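Local atomic coordinates of beta-galactoside alpha-2,6-sialyltransferase (Photobacterium sp., PDB entry 2Z4T), a protein that transfers sialic acid from its CMP-linked donor to galactose-bearing acceptors such as lactose in an alpha-2,6 linkage, using a GT-B glycosyltransferase fold. Residues A[240-250]-A[297-307]; A[446-454]-A[482-491]. All coordinates share one frame; numbering follows the deposited sequence.

Contact 1 (A[240-250]-A[297-307]); sequences LYNWRDTLNKT and YLTLEPSLHEL. With MG (magnesium ion), chain M.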
loop_
_atom_site.group_PDB
_atom_site.type_symbol
_atom_site.label_atom_id
_atom_site.label_comp_id
_atom_site.label_asym_id
_atom_site.label_seq_id
_atom_site.Cartn_x
_atom_site.Cartn_y
_atom_site.Cartn_z
ATOM N N LEU A 240 -3.835 -8.751 -18.668
ATOM C CA LEU A 240 -2.955 -8.317 -19.754
ATOM C C LEU A 240 -2.662 -9.482 -20.714
ATOM O O LEU A 240 -2.632 -9.278 -21.922
ATOM C CB LEU A 240 -1.667 -7.670 -19.240
ATOM C CG LEU A 240 -1.802 -6.306 -18.559
ATOM C CD1 LEU A 240 -0.624 -6.054 -17.639
ATOM C CD2 LEU A 240 -1.920 -5.210 -19.564
ATOM N N TYR A 241 -2.483 -10.692 -20.176
ATOM C CA TYR A 241 -2.281 -11.880 -20.995
ATOM C C TYR A 241 -3.415 -12.106 -21.992
ATOM O O TYR A 241 -3.175 -12.472 -23.155
ATOM C CB TYR A 241 -2.157 -13.120 -20.128
ATOM C CG TYR A 241 -2.028 -14.384 -20.933
ATOM C CD1 TYR A 241 -0.786 -14.800 -21.412
ATOM C CD2 TYR A 241 -3.154 -15.168 -21.225
ATOM C CE1 TYR A 241 -0.664 -15.957 -22.175
ATOM C CE2 TYR A 241 -3.046 -16.340 -21.975
ATOM C CZ TYR A 241 -1.791 -16.729 -22.445
ATOM O OH TYR A 241 -1.659 -17.887 -23.187
ATOM N N ASN A 242 -4.655 -11.920 -21.538
ATOM C CA ASN A 242 -5.788 -11.975 -22.468
ATOM C C ASN A 242 -5.813 -10.810 -23.444
ATOM O O ASN A 242 -6.173 -10.979 -24.613
ATOM C CB ASN A 242 -7.114 -12.087 -21.712
ATOM C CG ASN A 242 -7.244 -13.420 -21.005
ATOM O OD1 ASN A 242 -6.784 -14.441 -21.525
ATOM N ND2 ASN A 242 -7.835 -13.423 -19.811
ATOM N N TRP A 243 -5.406 -9.641 -22.966
ATOM C CA TRP A 243 -5.493 -8.422 -23.746
ATOM C C TRP A 243 -4.439 -8.365 -24.855
ATOM O O TRP A 243 -4.513 -7.510 -25.760
ATOM C CB TRP A 243 -5.372 -7.222 -22.835
ATOM C CG TRP A 243 -5.969 -5.978 -23.401
ATOM C CD1 TRP A 243 -7.292 -5.652 -23.459
ATOM C CD2 TRP A 243 -5.261 -4.882 -23.967
ATOM N NE1 TRP A 243 -7.450 -4.419 -24.028
ATOM C CE2 TRP A 243 -6.216 -3.920 -24.347
ATOM C CE3 TRP A 243 -3.903 -4.610 -24.176
ATOM C CZ2 TRP A 243 -5.860 -2.700 -24.942
ATOM C CZ3 TRP A 243 -3.549 -3.391 -24.773
ATOM C CH2 TRP A 243 -4.525 -2.455 -25.148
ATOM N N ARG A 244 -3.483 -9.298 -24.802
ATOM C CA ARG A 244 -2.530 -9.470 -25.887
ATOM C C ARG A 244 -3.259 -9.648 -27.222
ATOM O O ARG A 244 -2.755 -9.184 -28.255
ATOM C CB ARG A 244 -1.613 -10.663 -25.635
ATOM C CG ARG A 244 -0.622 -10.476 -24.499
ATOM C CD ARG A 244 0.191 -11.749 -24.306
ATOM N NE ARG A 244 -0.641 -12.919 -24.580
ATOM C CZ ARG A 244 -0.205 -14.054 -25.112
ATOM N NH1 ARG A 244 1.079 -14.186 -25.413
ATOM N NH2 ARG A 244 -1.055 -15.053 -25.346
ATOM N N ASP A 245 -4.438 -10.283 -27.201
ATOM C CA ASP A 245 -5.185 -10.585 -28.441
ATOM C C ASP A 245 -5.764 -9.342 -29.114
ATOM O O ASP A 245 -6.085 -9.367 -30.304
ATOM C CB ASP A 245 -6.340 -11.585 -28.206
ATOM C CG ASP A 245 -5.878 -12.941 -27.661
ATOM O OD1 ASP A 245 -4.662 -13.260 -27.684
ATOM O OD2 ASP A 245 -6.763 -13.702 -27.193
ATOM N N THR A 246 -5.908 -8.262 -28.357
ATOM C CA THR A 246 -6.576 -7.067 -28.864
ATOM C C THR A 246 -6.022 -6.609 -30.219
ATOM O O THR A 246 -4.830 -6.340 -30.342
ATOM C CB THR A 246 -6.491 -5.923 -27.838
ATOM O OG1 THR A 246 -6.882 -6.422 -26.557
ATOM C CG2 THR A 246 -7.405 -4.783 -28.201
ATOM N N LEU A 247 -6.889 -6.554 -31.228
ATOM C CA LEU A 247 -6.597 -5.809 -32.462
ATOM C C LEU A 247 -6.574 -4.321 -32.159
ATOM O O LEU A 247 -7.374 -3.839 -31.345
ATOM C CB LEU A 247 -7.688 -6.001 -33.515
ATOM C CG LEU A 247 -8.155 -7.376 -33.968
ATOM C CD1 LEU A 247 -9.095 -7.181 -35.133
ATOM C CD2 LEU A 247 -6.976 -8.268 -34.339
ATOM N N ASN A 248 -5.691 -3.588 -32.839
ATOM C CA ASN A 248 -5.699 -2.135 -32.771
ATOM C C ASN A 248 -5.612 -1.650 -31.322
ATOM O O ASN A 248 -6.426 -0.852 -30.866
ATOM C CB ASN A 248 -6.947 -1.595 -33.487
ATOM C CG ASN A 248 -6.928 -1.884 -34.996
ATOM O OD1 ASN A 248 -6.056 -1.387 -35.731
ATOM N ND2 ASN A 248 -7.891 -2.678 -35.469
ATOM N N LYS A 249 -4.617 -2.146 -30.597
ATOM C CA LYS A 249 -4.481 -1.834 -29.183
ATOM C C LYS A 249 -4.495 -0.345 -28.961
ATOM O O LYS A 249 -5.204 0.157 -28.082
ATOM C CB LYS A 249 -3.200 -2.435 -28.612
ATOM C CG LYS A 249 -3.250 -3.944 -28.530
ATOM C CD LYS A 249 -1.981 -4.550 -27.957
ATOM C CE LYS A 249 -2.132 -6.071 -27.891
ATOM N NZ LYS A 249 -2.240 -6.672 -29.258
ATOM N N THR A 250 -3.730 0.371 -29.778
ATOM C CA THR A 250 -3.566 1.806 -29.584
ATOM C C THR A 250 -4.898 2.542 -29.772
ATOM O O THR A 250 -5.267 3.383 -28.950
ATOM C CB THR A 250 -2.375 2.363 -30.424
ATOM O OG1 THR A 250 -1.215 1.547 -30.153
ATOM C CG2 THR A 250 -2.052 3.822 -30.051
ATOM N N TYR A 297 7.047 -7.555 -17.659
ATOM C CA TYR A 297 6.026 -8.238 -18.430
ATOM C C TYR A 297 5.639 -7.457 -19.695
ATOM O O TYR A 297 5.388 -8.063 -20.748
ATOM C CB TYR A 297 4.785 -8.532 -17.589
ATOM C CG TYR A 297 3.852 -9.477 -18.286
ATOM C CD1 TYR A 297 4.231 -10.802 -18.509
ATOM C CD2 TYR A 297 2.599 -9.055 -18.749
ATOM C CE1 TYR A 297 3.388 -11.694 -19.142
ATOM C CE2 TYR A 297 1.731 -9.951 -19.389
ATOM C CZ TYR A 297 2.138 -11.268 -19.586
ATOM O OH TYR A 297 1.334 -12.177 -20.243
ATOM N N LEU A 298 5.597 -6.125 -19.610
ATOM C CA LEU A 298 5.261 -5.340 -20.808
ATOM C C LEU A 298 6.352 -5.349 -21.903
ATOM O O LEU A 298 6.130 -4.840 -23.001
ATOM C CB LEU A 298 4.844 -3.913 -20.458
ATOM C CG LEU A 298 3.607 -3.753 -19.578
ATOM C CD1 LEU A 298 3.118 -2.287 -19.610
ATOM C CD2 LEU A 298 2.500 -4.732 -19.971
ATOM N N THR A 299 7.502 -5.959 -21.613
ATOM C CA THR A 299 8.628 -6.044 -22.545
ATOM C C THR A 299 8.820 -7.486 -22.983
ATOM O O THR A 299 8.995 -7.768 -24.175
ATOM C CB THR A 299 9.926 -5.513 -21.891
ATOM O OG1 THR A 299 9.824 -4.096 -21.720
ATOM C CG2 THR A 299 11.186 -5.851 -22.743
ATOM N N LEU A 300 8.793 -8.396 -22.006
ATOM C CA LEU A 300 8.805 -9.841 -22.262
ATOM C C LEU A 300 7.745 -10.293 -23.286
ATOM O O LEU A 300 8.026 -11.190 -24.090
ATOM C CB LEU A 300 8.620 -10.597 -20.949
ATOM C CG LEU A 300 9.839 -10.590 -20.004
ATOM C CD1 LEU A 300 9.468 -11.058 -18.610
ATOM C CD2 LEU A 300 10.998 -11.441 -20.572
ATOM N N GLU A 301 6.537 -9.706 -23.238
ATOM C CA GLU A 301 5.500 -9.947 -24.260
ATOM C C GLU A 301 5.574 -8.913 -25.381
ATOM O O GLU A 301 5.122 -7.783 -25.213
ATOM C CB GLU A 301 4.093 -9.919 -23.675
ATOM C CG GLU A 301 3.758 -11.059 -22.728
ATOM C CD GLU A 301 3.447 -12.354 -23.445
ATOM O OE1 GLU A 301 3.346 -12.334 -24.695
ATOM O OE2 GLU A 301 3.292 -13.389 -22.749
ATOM N N PRO A 302 6.119 -9.301 -26.542
ATOM C CA PRO A 302 6.217 -8.314 -27.627
ATOM C C PRO A 302 4.887 -7.612 -27.953
ATOM O O PRO A 302 4.880 -6.418 -28.253
ATOM C CB PRO A 302 6.716 -9.138 -28.827
ATOM C CG PRO A 302 7.325 -10.362 -28.244
ATOM C CD PRO A 302 6.660 -10.624 -26.919
ATOM N N SER A 303 3.771 -8.331 -27.874
ATOM C CA SER A 303 2.484 -7.736 -28.246
ATOM C C SER A 303 2.029 -6.626 -27.293
ATOM O O SER A 303 1.182 -5.814 -27.647
ATOM C CB SER A 303 1.398 -8.806 -28.432
ATOM O OG SER A 303 0.955 -9.305 -27.184
ATOM N N LEU A 304 2.617 -6.569 -26.098
ATOM C CA LEU A 304 2.304 -5.504 -25.137
ATOM C C LEU A 304 3.246 -4.284 -25.185
ATOM O O LEU A 304 3.076 -3.323 -24.409
ATOM C CB LEU A 304 2.187 -6.081 -23.721
ATOM C CG LEU A 304 1.102 -7.153 -23.581
ATOM C CD1 LEU A 304 1.208 -7.887 -22.239
ATOM C CD2 LEU A 304 -0.318 -6.590 -23.831
ATOM N N HIS A 305 4.218 -4.302 -26.096
ATOM C CA HIS A 305 5.086 -3.128 -26.310
ATOM C C HIS A 305 4.269 -1.858 -26.576
ATOM O O HIS A 305 4.611 -0.787 -26.055
ATOM C CB HIS A 305 6.119 -3.363 -27.427
ATOM C CG HIS A 305 7.176 -4.373 -27.087
ATOM N ND1 HIS A 305 8.276 -4.593 -27.886
ATOM C CD2 HIS A 305 7.308 -5.217 -26.035
ATOM C CE1 HIS A 305 9.035 -5.534 -27.350
ATOM N NE2 HIS A 305 8.472 -5.928 -26.224
ATOM N N GLU A 306 3.184 -1.981 -27.350
ATOM C CA GLU A 306 2.256 -0.846 -27.569
ATOM C C GLU A 306 1.755 -0.264 -26.239
ATOM O O GLU A 306 1.757 0.960 -26.051
ATOM C CB GLU A 306 1.052 -1.242 -28.437
ATOM C CG GLU A 306 1.089 -0.785 -29.875
ATOM C CD GLU A 306 -0.002 -1.457 -30.729
ATOM O OE1 GLU A 306 -0.992 -0.770 -31.096
ATOM O OE2 GLU A 306 0.124 -2.682 -31.020
ATOM N N LEU A 307 1.340 -1.138 -25.319
ATOM C CA LEU A 307 0.845 -0.680 -24.016
ATOM C C LEU A 307 1.969 -0.051 -23.206
ATOM O O LEU A 307 1.791 1.016 -22.600
ATOM C CB LEU A 307 0.169 -1.810 -23.225
ATOM C CG LEU A 307 -0.338 -1.373 -21.851
ATOM C CD1 LEU A 307 -1.439 -0.352 -21.989
ATOM C CD2 LEU A 307 -0.811 -2.551 -21.059
HETATM MG MG MG M . 3.234 -10.821 -26.682
HETATM O O HOH W 1 -2.369 -3.567 -31.614
#

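Contact 2 (A[446-454]-A[482-491]); sequences GIASSLYFT and LVQVMIKLGI. With C5P (cytidine-5'-monophosphate), chain C.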
loop_
_atom_site.group_PDB
_atom_site.type_symbol
_atom_site.label_atom_id
_atom_site.label_comp_id
_atom_site.label_asym_id
_atom_site.label_seq_id
_atom_site.Cartn_x
_atom_site.Cartn_y
_atom_site.Cartn_z
ATOM N N GLY A 446 4.621 -23.791 -2.251
ATOM C CA GLY A 446 3.221 -23.509 -2.076
ATOM C C GLY A 446 2.470 -23.316 -3.366
ATOM O O GLY A 446 2.917 -23.725 -4.454
ATOM N N ILE A 447 1.308 -22.690 -3.238
ATOM C CA ILE A 447 0.418 -22.537 -4.358
ATOM C C ILE A 447 0.750 -21.262 -5.123
ATOM O O ILE A 447 1.108 -20.238 -4.539
ATOM C CB ILE A 447 -1.070 -22.552 -3.908
ATOM C CG1 ILE A 447 -1.354 -23.732 -2.948
ATOM C CG2 ILE A 447 -2.014 -22.503 -5.125
ATOM C CD1 ILE A 447 -1.047 -25.138 -3.493
ATOM N N ALA A 448 0.637 -21.347 -6.438
ATOM C CA ALA A 448 0.835 -20.206 -7.325
ATOM C C ALA A 448 0.163 -18.967 -6.753
ATOM O O ALA A 448 -1.017 -18.992 -6.363
ATOM C CB ALA A 448 0.271 -20.532 -8.708
ATOM N N SER A 449 0.920 -17.877 -6.722
ATOM C CA SER A 449 0.504 -16.679 -6.029
ATOM C C SER A 449 1.333 -15.524 -6.513
ATOM O O SER A 449 2.471 -15.721 -6.977
ATOM C CB SER A 449 0.763 -16.850 -4.539
ATOM O OG SER A 449 0.693 -15.594 -3.873
ATOM N N SER A 450 0.792 -14.322 -6.354
ATOM C CA SER A 450 1.531 -13.096 -6.618
ATOM C C SER A 450 2.842 -13.027 -5.838
ATOM O O SER A 450 3.815 -12.391 -6.271
ATOM C CB SER A 450 0.677 -11.878 -6.284
ATOM O OG SER A 450 -0.616 -11.995 -6.848
ATOM N N LEU A 451 2.890 -13.696 -4.695
ATOM C CA LEU A 451 4.079 -13.607 -3.864
ATOM C C LEU A 451 5.304 -14.173 -4.616
ATOM O O LEU A 451 6.419 -13.664 -4.465
ATOM C CB LEU A 451 3.843 -14.245 -2.480
ATOM C CG LEU A 451 3.775 -15.777 -2.374
ATOM C CD1 LEU A 451 5.188 -16.381 -2.258
ATOM C CD2 LEU A 451 2.869 -16.240 -1.214
ATOM N N TYR A 452 5.075 -15.180 -5.459
ATOM C CA TYR A 452 6.130 -15.752 -6.305
ATOM C C TYR A 452 6.574 -14.869 -7.469
ATOM O O TYR A 452 7.571 -15.200 -8.141
ATOM C CB TYR A 452 5.763 -17.164 -6.803
ATOM C CG TYR A 452 5.671 -18.136 -5.647
ATOM C CD1 TYR A 452 6.829 -18.571 -4.976
ATOM C CD2 TYR A 452 4.434 -18.576 -5.176
ATOM C CE1 TYR A 452 6.746 -19.444 -3.907
ATOM C CE2 TYR A 452 4.349 -19.450 -4.102
ATOM C CZ TYR A 452 5.501 -19.877 -3.464
ATOM O OH TYR A 452 5.409 -20.742 -2.379
ATOM N N PHE A 453 5.852 -13.772 -7.720
ATOM C CA PHE A 453 6.301 -12.816 -8.713
ATOM C C PHE A 453 7.524 -12.052 -8.181
ATOM O O PHE A 453 8.282 -11.457 -8.974
ATOM C CB PHE A 453 5.187 -11.825 -9.105
ATOM C CG PHE A 453 4.082 -12.420 -9.986
ATOM C CD1 PHE A 453 3.601 -11.708 -11.086
ATOM C CD2 PHE A 453 3.507 -13.665 -9.696
ATOM C CE1 PHE A 453 2.579 -12.215 -11.903
ATOM C CE2 PHE A 453 2.494 -14.199 -10.498
ATOM C CZ PHE A 453 2.027 -13.462 -11.617
ATOM N N THR A 454 7.727 -12.090 -6.859
ATOM C CA THR A 454 8.709 -11.231 -6.188
ATOM C C THR A 454 9.814 -11.980 -5.423
ATOM O O THR A 454 10.975 -11.591 -5.488
ATOM C CB THR A 454 7.996 -10.274 -5.224
ATOM O OG1 THR A 454 7.026 -9.507 -5.951
ATOM C CG2 THR A 454 8.971 -9.343 -4.531
ATOM N N LEU A 482 -2.697 -17.633 -15.841
ATOM C CA LEU A 482 -1.790 -17.489 -14.738
ATOM C C LEU A 482 -0.557 -18.352 -15.008
ATOM O O LEU A 482 0.587 -17.896 -14.815
ATOM C CB LEU A 482 -2.470 -17.821 -13.394
ATOM C CG LEU A 482 -1.556 -17.591 -12.178
ATOM C CD1 LEU A 482 -1.191 -16.096 -12.054
ATOM C CD2 LEU A 482 -2.111 -18.167 -10.854
ATOM N N VAL A 483 -0.783 -19.571 -15.508
ATOM C CA VAL A 483 0.338 -20.468 -15.810
ATOM C C VAL A 483 1.251 -19.845 -16.861
ATOM O O VAL A 483 2.473 -19.798 -16.676
ATOM C CB VAL A 483 -0.106 -21.863 -16.257
ATOM C CG1 VAL A 483 1.112 -22.710 -16.593
ATOM C CG2 VAL A 483 -0.930 -22.535 -15.186
ATOM N N GLN A 484 0.647 -19.340 -17.939
ATOM C CA GLN A 484 1.403 -18.718 -19.022
ATOM C C GLN A 484 2.099 -17.406 -18.613
ATOM O O GLN A 484 3.211 -17.155 -19.057
ATOM C CB GLN A 484 0.523 -18.530 -20.282
ATOM C CG GLN A 484 0.099 -19.827 -20.992
ATOM C CD GLN A 484 1.300 -20.715 -21.378
ATOM O OE1 GLN A 484 2.262 -20.246 -21.985
ATOM N NE2 GLN A 484 1.249 -21.987 -21.000
ATOM N N VAL A 485 1.475 -16.594 -17.753
ATOM C CA VAL A 485 2.183 -15.443 -17.148
ATOM C C VAL A 485 3.578 -15.892 -16.649
ATOM O O VAL A 485 4.562 -15.143 -16.805
ATOM C CB VAL A 485 1.330 -14.641 -16.205
ATOM C CG1 VAL A 485 2.141 -13.515 -15.590
ATOM C CG2 VAL A 485 0.141 -14.075 -16.990
ATOM N N MET A 486 3.706 -17.006 -15.937
ATOM C CA MET A 486 4.375 -17.064 -14.654
ATOM C C MET A 486 5.574 -17.819 -15.318
ATOM O O MET A 486 6.752 -17.653 -14.956
ATOM C CB MET A 486 3.687 -17.919 -13.601
ATOM C CG MET A 486 2.911 -17.072 -12.601
ATOM S SD MET A 486 2.684 -17.890 -11.030
ATOM C CE MET A 486 1.077 -18.497 -11.201
ATOM N N ILE A 487 5.241 -18.604 -16.350
ATOM C CA ILE A 487 6.225 -19.125 -17.281
ATOM C C ILE A 487 6.969 -17.989 -17.986
ATOM O O ILE A 487 8.189 -17.965 -17.963
ATOM C CB ILE A 487 5.601 -20.062 -18.342
ATOM C CG1 ILE A 487 5.136 -21.377 -17.721
ATOM C CG2 ILE A 487 6.605 -20.351 -19.462
ATOM C CD1 ILE A 487 4.168 -22.144 -18.597
ATOM N N LYS A 488 6.240 -17.062 -18.613
ATOM C CA LYS A 488 6.863 -15.944 -19.325
ATOM C C LYS A 488 7.792 -15.124 -18.456
ATOM O O LYS A 488 8.821 -14.633 -18.933
ATOM C CB LYS A 488 5.811 -14.994 -19.899
ATOM C CG LYS A 488 5.861 -14.866 -21.383
ATOM C CD LYS A 488 7.184 -14.297 -21.845
ATOM C CE LYS A 488 7.256 -14.268 -23.375
ATOM N NZ LYS A 488 7.172 -15.608 -24.006
ATOM N N LEU A 489 7.407 -14.955 -17.192
ATOM C CA LEU A 489 8.204 -14.226 -16.228
ATOM C C LEU A 489 9.416 -15.014 -15.712
ATOM O O LEU A 489 10.208 -14.491 -14.922
ATOM C CB LEU A 489 7.329 -13.776 -15.054
ATOM C CG LEU A 489 6.218 -12.778 -15.371
ATOM C CD1 LEU A 489 5.325 -12.647 -14.149
ATOM C CD2 LEU A 489 6.827 -11.453 -15.725
ATOM N N GLY A 490 9.558 -16.259 -16.162
ATOM C CA GLY A 490 10.673 -17.098 -15.762
ATOM C C GLY A 490 10.552 -17.598 -14.339
ATOM O O GLY A 490 11.534 -17.978 -13.730
ATOM N N ILE A 491 9.347 -17.586 -13.788
ATOM C CA ILE A 491 9.155 -18.055 -12.424
ATOM C C ILE A 491 9.151 -19.568 -12.408
ATOM O O ILE A 491 9.675 -20.211 -11.521
ATOM C CB ILE A 491 7.860 -17.494 -11.846
ATOM C CG1 ILE A 491 7.978 -15.963 -11.773
ATOM C CG2 ILE A 491 7.580 -18.126 -10.482
ATOM C CD1 ILE A 491 6.678 -15.238 -11.619
HETATM O O3P C5P C . -2.056 -15.318 -3.722
HETATM P P C5P C . -2.282 -13.967 -4.289
HETATM O O1P C5P C . -3.729 -13.586 -4.014
HETATM O O2P C5P C . -1.741 -13.824 -5.698
HETATM O "O5'" C5P C . -1.351 -13.002 -3.452
HETATM C "C5'" C5P C . -1.506 -11.600 -3.463
HETATM C "C4'" C5P C . -0.727 -11.106 -2.246
HETATM O "O4'" C5P C . -1.291 -11.660 -1.049
HETATM C "C3'" C5P C . 0.716 -11.575 -2.214
HETATM O "O3'" C5P C . 1.605 -10.686 -2.881
HETATM C "C2'" C5P C . 1.013 -11.538 -0.741
HETATM O "O2'" C5P C . 1.144 -10.188 -0.289
HETATM C "C1'" C5P C . -0.263 -11.986 -0.105
HETATM N N1 C5P C . -0.203 -13.416 0.191
HETATM C C2 C5P C . 0.471 -13.850 1.365
HETATM N N3 C5P C . 0.526 -15.169 1.680
HETATM C C4 C5P C . -0.053 -16.099 0.874
HETATM C C5 C5P C . -0.728 -15.699 -0.299
HETATM C C6 C5P C . -0.795 -14.332 -0.619
HETATM O O2 C5P C . 1.029 -13.040 2.118
HETATM N N4 C5P C . 0.015 -17.407 1.229
#

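Contact 1 (A[240-250]-A[297-307])
R244 and E301 form the salt bridge between the two segments: R244 NH1 gives E301 OE1 a fairly straight hydrogen bond of 3.0 Å (N-H...O 164°). The acceptor lies near the guanidinium plane, at its edge, yet is met from above the carboxylate, because the two flat groups stand 80° apart. NE of the same arginine bonds to Y241 O, on a lone pair, which fixes the guanidinium's rotation.

The magnesium ion takes E301 OE1 at 2.5 Å and S303 OG at 2.8 Å, both long for this metal, the serine being the looser ligand. One carboxylate oxygen serves both the magnesium ion and the arginine, which probably helps keep E301 ionised. S303 OG sits between its backbone N and carbonyl carbon (chi1 75°), and from there packs against CB and CG of R244.

A second polar grip lies at E306, whose OE1 receives T250 OG1 on its anti lone pair, at a short 2.5 Å, and T250 N from above the carboxylate. OE2 takes a hydrogen from water 1, which accepts from K249 N. The lysine turns back, its NZ held by R244 O and T246 O.

Apolar packing fills the middle. L304 lies across the R244 chain and brings CD2 to the W243 ring edge, 4.1 Å from CE3, while L240 sets CB at the edge of the Y297 ring near CE2, CD1 against L298 CD2 and CD2 against L307 CD2.

Together they make a magnesium site in the turn between the short helices 297-300 and 305-311, packed against the end of helix 234-243 and the start of helix 249-265.

Contact 2 (A[446-454]-A[482-491])
Leaving strand 443-447, the chain from A448 to F453 runs past helix 481-488 from its first turn to just beyond its end: A448 CA is 8.3 Å from L482 CA, and F453 CA is 7.0 Å from I491 CA, with side chains filling the gap. The loop winds through 450-453 with helical backbone angles. S449 OG accepts from L451 N in an ST turn that starts the bend. Across from it the helix finishes in a Schellman motif, where G490 takes positive phi and I491 N bonds back to M486 O; this reversal carries I491 to the loop.

The F453 ring carries most of the packing. CD1 of I491 lies over one face, 4.0 Å from F453 CD2, and CD1 of L482 comes to the edge at CZ. From the same side as I491, three more groups approach obliquely: L489 CD1 at CD1 and CE1, V485 CG1 at CE1 and CZ, and M486 CG at CZ and CE2, 3.6 Å from F453 CE2. M486 SD adds an oblique Met-aromatic contact, 5.0 Å from the ring centroid. F453 CG is anti to its carbonyl carbon (chi1 -73°), a setting that swings the ring toward the helix. I491 also rests its CD1 on Y452 O, while Y452 OH bonds to T360. Nearer the strand, A448 CB meets L482 CD2 at 4.0 Å.

The loop's other side holds the nucleotide: S449 OG donates to O3P of CMP at 2.8 Å, and S450 N to O2P with an N-H...O angle of 167°. L451 CD2 packs on the cytosine.

A phosphate-binding turn at the C-terminal end of a parallel strand, backed by a helix, is the nucleotide-site architecture of the C-terminal Rossmann-like domain of a GT-B glycosyltransferase.

In the fold
Helix 481-488 is the common element. Its L482, V485 and M486 pack on the CMP-binding loop in contact 2, while Q484, K488 and L489, the last just past the helix, touch contact 1: Y241 CE1 lies 3.4 Å from Q484 CB, Y297 CD1 3.9 Å from L489 CD2, and E301 OE2 3.3 Å from K488 CG. The contact centres are about 18 Å apart. Contact 2 holds the phosphate of CMP, the donor product, whereas the magnesium of contact 1 is a separate site. Neither contact touches the bound galactose, about 14 Å from the L240 side chain and 11 Å from that of L482. S450 OG also bonds to S234 N, joining the nucleotide loop to helix 234-243.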